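Local coordinates for protein rutinosidase (Aspergillus niger, PDB 6I1A) that hydrolyses rutinosides such as rutin to release rutinose, as a secreted enzyme of glycoside hydrolase family 5, and may also act on beta-1,3-glucans, at residues 282-287 and 326-331. Residues are numbered along the deposited sequence; the frame is centred on the assembly and turned at random. Where two conformers were deposited one is given.
With EDO (1,2-ethanediol), chain S; EDO (1,2-ethanediol), chain Q.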
loop_
_atom_site.group_PDB
_atom_site.type_symbol
_atom_site.label_atom_id
_atom_site.label_comp_id
_atom_site.label_asym_id
_atom_site.label_seq_id
_atom_site.Cartn_x
_atom_site.Cartn_y
_atom_site.Cartn_z
ATOM N N GLU A 282 -12.057 7.039 5.631
ATOM C CA GLU A 282 -11.021 6.228 6.293
ATOM C C GLU A 282 -9.756 6.184 5.452
ATOM O O GLU A 282 -8.636 6.334 6.011
ATOM C CB GLU A 282 -11.525 4.816 6.578
ATOM C CG GLU A 282 -12.678 4.788 7.547
ATOM C CD GLU A 282 -13.422 3.457 7.558
ATOM O OE1 GLU A 282 -12.856 2.450 7.202
ATOM O OE2 GLU A 282 -14.641 3.499 7.797
ATOM N N TYR A 283 -9.920 6.022 4.173
ATOM C CA TYR A 283 -8.758 5.964 3.228
ATOM C C TYR A 283 -8.122 7.348 3.122
ATOM O O TYR A 283 -6.868 7.500 3.057
ATOM C CB TYR A 283 -9.170 5.435 1.863
ATOM C CG TYR A 283 -9.301 3.934 1.815
ATOM C CD1 TYR A 283 -10.466 3.289 2.174
ATOM C CD2 TYR A 283 -8.225 3.157 1.455
ATOM C CE1 TYR A 283 -10.558 1.914 2.213
ATOM C CE2 TYR A 283 -8.315 1.767 1.437
ATOM C CZ TYR A 283 -9.497 1.147 1.785
ATOM O OH TYR A 283 -9.598 -0.239 1.849
ATOM N N ILE A 284 -8.940 8.399 3.088
ATOM C CA ILE A 284 -8.428 9.787 3.067
ATOM C C ILE A 284 -7.612 10.040 4.340
ATOM O O ILE A 284 -6.480 10.592 4.292
ATOM C CB ILE A 284 -9.613 10.767 2.913
ATOM C CG1 ILE A 284 -10.154 10.716 1.481
ATOM C CG2 ILE A 284 -9.269 12.203 3.287
ATOM C CD1 ILE A 284 -11.500 11.400 1.289
ATOM N N LEU A 285 -8.192 9.711 5.504
ATOM C CA LEU A 285 -7.476 9.950 6.759
ATOM C C LEU A 285 -6.183 9.112 6.807
ATOM O O LEU A 285 -5.159 9.633 7.287
ATOM C CB LEU A 285 -8.391 9.639 7.954
ATOM C CG LEU A 285 -7.784 9.881 9.342
ATOM C CD1 LEU A 285 -7.387 11.336 9.493
ATOM C CD2 LEU A 285 -8.776 9.484 10.423
ATOM N N ALA A 286 -6.168 7.891 6.299
ATOM C CA ALA A 286 -4.955 7.061 6.281
ATOM C C ALA A 286 -3.839 7.760 5.479
ATOM O O ALA A 286 -2.660 7.850 5.918
ATOM C CB ALA A 286 -5.248 5.674 5.740
ATOM N N ASP A 287 -4.177 8.302 4.323
ATOM C CA ASP A 287 -3.202 9.022 3.503
ATOM C C ASP A 287 -2.678 10.214 4.274
ATOM O O ASP A 287 -1.477 10.515 4.268
ATOM C CB ASP A 287 -3.833 9.447 2.172
ATOM C CG ASP A 287 -4.022 8.320 1.180
ATOM O OD1 ASP A 287 -3.392 7.234 1.348
ATOM O OD2 ASP A 287 -4.760 8.525 0.214
ATOM N N GLU A 326 -11.409 18.979 4.377
ATOM C CA GLU A 326 -11.106 19.244 5.796
ATOM C C GLU A 326 -9.815 18.531 6.227
ATOM O O GLU A 326 -8.986 19.095 6.981
ATOM C CB GLU A 326 -12.253 18.809 6.732
ATOM C CG GLU A 326 -13.462 19.722 6.702
ATOM C CD GLU A 326 -14.648 19.178 7.473
ATOM O OE1 GLU A 326 -15.774 19.645 7.147
ATOM O OE2 GLU A 326 -14.448 18.166 8.273
ATOM N N THR A 327 -9.614 17.306 5.737
ATOM C CA THR A 327 -8.451 16.490 6.116
ATOM C C THR A 327 -7.196 17.115 5.508
ATOM O O THR A 327 -6.213 17.279 6.212
ATOM C CB THR A 327 -8.663 15.060 5.680
ATOM O OG1 THR A 327 -9.859 14.504 6.249
ATOM C CG2 THR A 327 -7.490 14.196 6.109
ATOM N N TRP A 328 -7.216 17.384 4.228
ATOM C CA TRP A 328 -5.987 17.902 3.596
ATOM C C TRP A 328 -5.603 19.256 4.161
ATOM O O TRP A 328 -4.379 19.597 4.160
ATOM C CB TRP A 328 -6.115 17.993 2.091
ATOM C CG TRP A 328 -6.597 16.772 1.369
ATOM C CD1 TRP A 328 -7.580 16.727 0.425
ATOM C CD2 TRP A 328 -6.217 15.393 1.570
ATOM N NE1 TRP A 328 -7.771 15.478 -0.024
ATOM C CE2 TRP A 328 -6.944 14.605 0.638
ATOM C CE3 TRP A 328 -5.279 14.739 2.356
ATOM C CZ2 TRP A 328 -6.778 13.223 0.488
ATOM C CZ3 TRP A 328 -5.126 13.367 2.226
ATOM C CH2 TRP A 328 -5.858 12.609 1.317
ATOM N N SER A 329 -6.567 20.105 4.581
ATOM C CA SER A 329 -6.187 21.445 5.080
ATOM C C SER A 329 -5.776 21.412 6.566
ATOM O O SER A 329 -5.241 22.463 7.025
ATOM C CB SER A 329 -7.262 22.436 4.765
ATOM O OG SER A 329 -8.435 22.062 5.422
ATOM N N SER A 330 -6.015 20.329 7.239
ATOM C CA SER A 330 -5.632 20.147 8.666
ATOM C C SER A 330 -4.243 19.548 8.780
ATOM O O SER A 330 -3.406 20.110 9.504
ATOM C CB SER A 330 -6.622 19.377 9.420
ATOM O OG SER A 330 -6.279 19.455 10.798
ATOM N N PHE A 331 -3.970 18.509 8.015
ATOM C CA PHE A 331 -2.688 17.781 8.125
ATOM C C PHE A 331 -1.690 18.246 7.064
ATOM O O PHE A 331 -0.501 17.762 7.136
ATOM C CB PHE A 331 -2.912 16.290 8.023
ATOM C CG PHE A 331 -3.737 15.781 9.174
ATOM C CD1 PHE A 331 -3.235 15.810 10.456
ATOM C CD2 PHE A 331 -4.992 15.261 8.956
ATOM C CE1 PHE A 331 -4.033 15.397 11.516
ATOM C CE2 PHE A 331 -5.764 14.832 10.017
ATOM C CZ PHE A 331 -5.262 14.877 11.277
HETATM C C1 EDO S . -8.500 2.449 5.115
HETATM O O1 EDO S . -7.298 2.491 5.873
HETATM C C2 EDO S . -9.444 1.448 5.624
HETATM O O2 EDO S . -10.144 1.843 6.740
HETATM C C1 EDO Q . -8.885 17.104 11.160
HETATM O O1 EDO Q . -8.602 18.434 11.527
HETATM C C2 EDO Q . -9.634 16.937 9.906
HETATM O O2 EDO Q . -10.981 17.377 10.080
#
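Two neighbouring outer helices of the TIM barrel of glycoside hydrolase family 5 pack here through Ile-284, Leu-285 and Asp-287 against Thr-327, Trp-328 and Phe-331. The segments run nearly parallel, with axes 9.8 Å apart and 15° between their directions, as expected of successive helices in a beta/alpha barrel. Strand 299-308 lies between them in the chain.

The inner layer is built on the indole of Trp-328. Ile-284 sets CG2 over one face of its six-membered ring, 4.1 Å from the centroid and offset toward the rim, a CH-pi contact. This methyl is anti to the backbone N of Ile-284, which carries it across to the second helix. It also meets CB of Thr-327 at 3.8 Å, and so touches both the threonine and the indole. Asp-287 comes to the edge of the same indole. Its CB lies in the ring plane, 3.9 Å from CH2 of Trp-328. The Asp-287 carboxylate is held by Tyr-269 OH and by a salt bridge to Lys-291. Trp-304 meets the indole edge-to-face, and the ring of His-267 also packs on it, joining the helix pair to the barrel strands.

Thr-327 turns its CB toward helix 280-290. Its hydroxyl is satisfied within its own helix, where OG1 is bonded to the carbonyl of Ala-323 one turn back. The carbonyl O of Thr-327 accepts from both Ser-330 N and Phe-331 N.

A 1,2-ethanediol, probably from the crystallisation liquor, bonds Ser-330 OG through O1 at 2.6 Å. At the exposed side the two helices meet in an apolar touch. Leu-285 has CG anti to its backbone N (chi1 -178°), and its CD1 reaches CE2 of the Phe-331 ring obliquely at 3.9 Å.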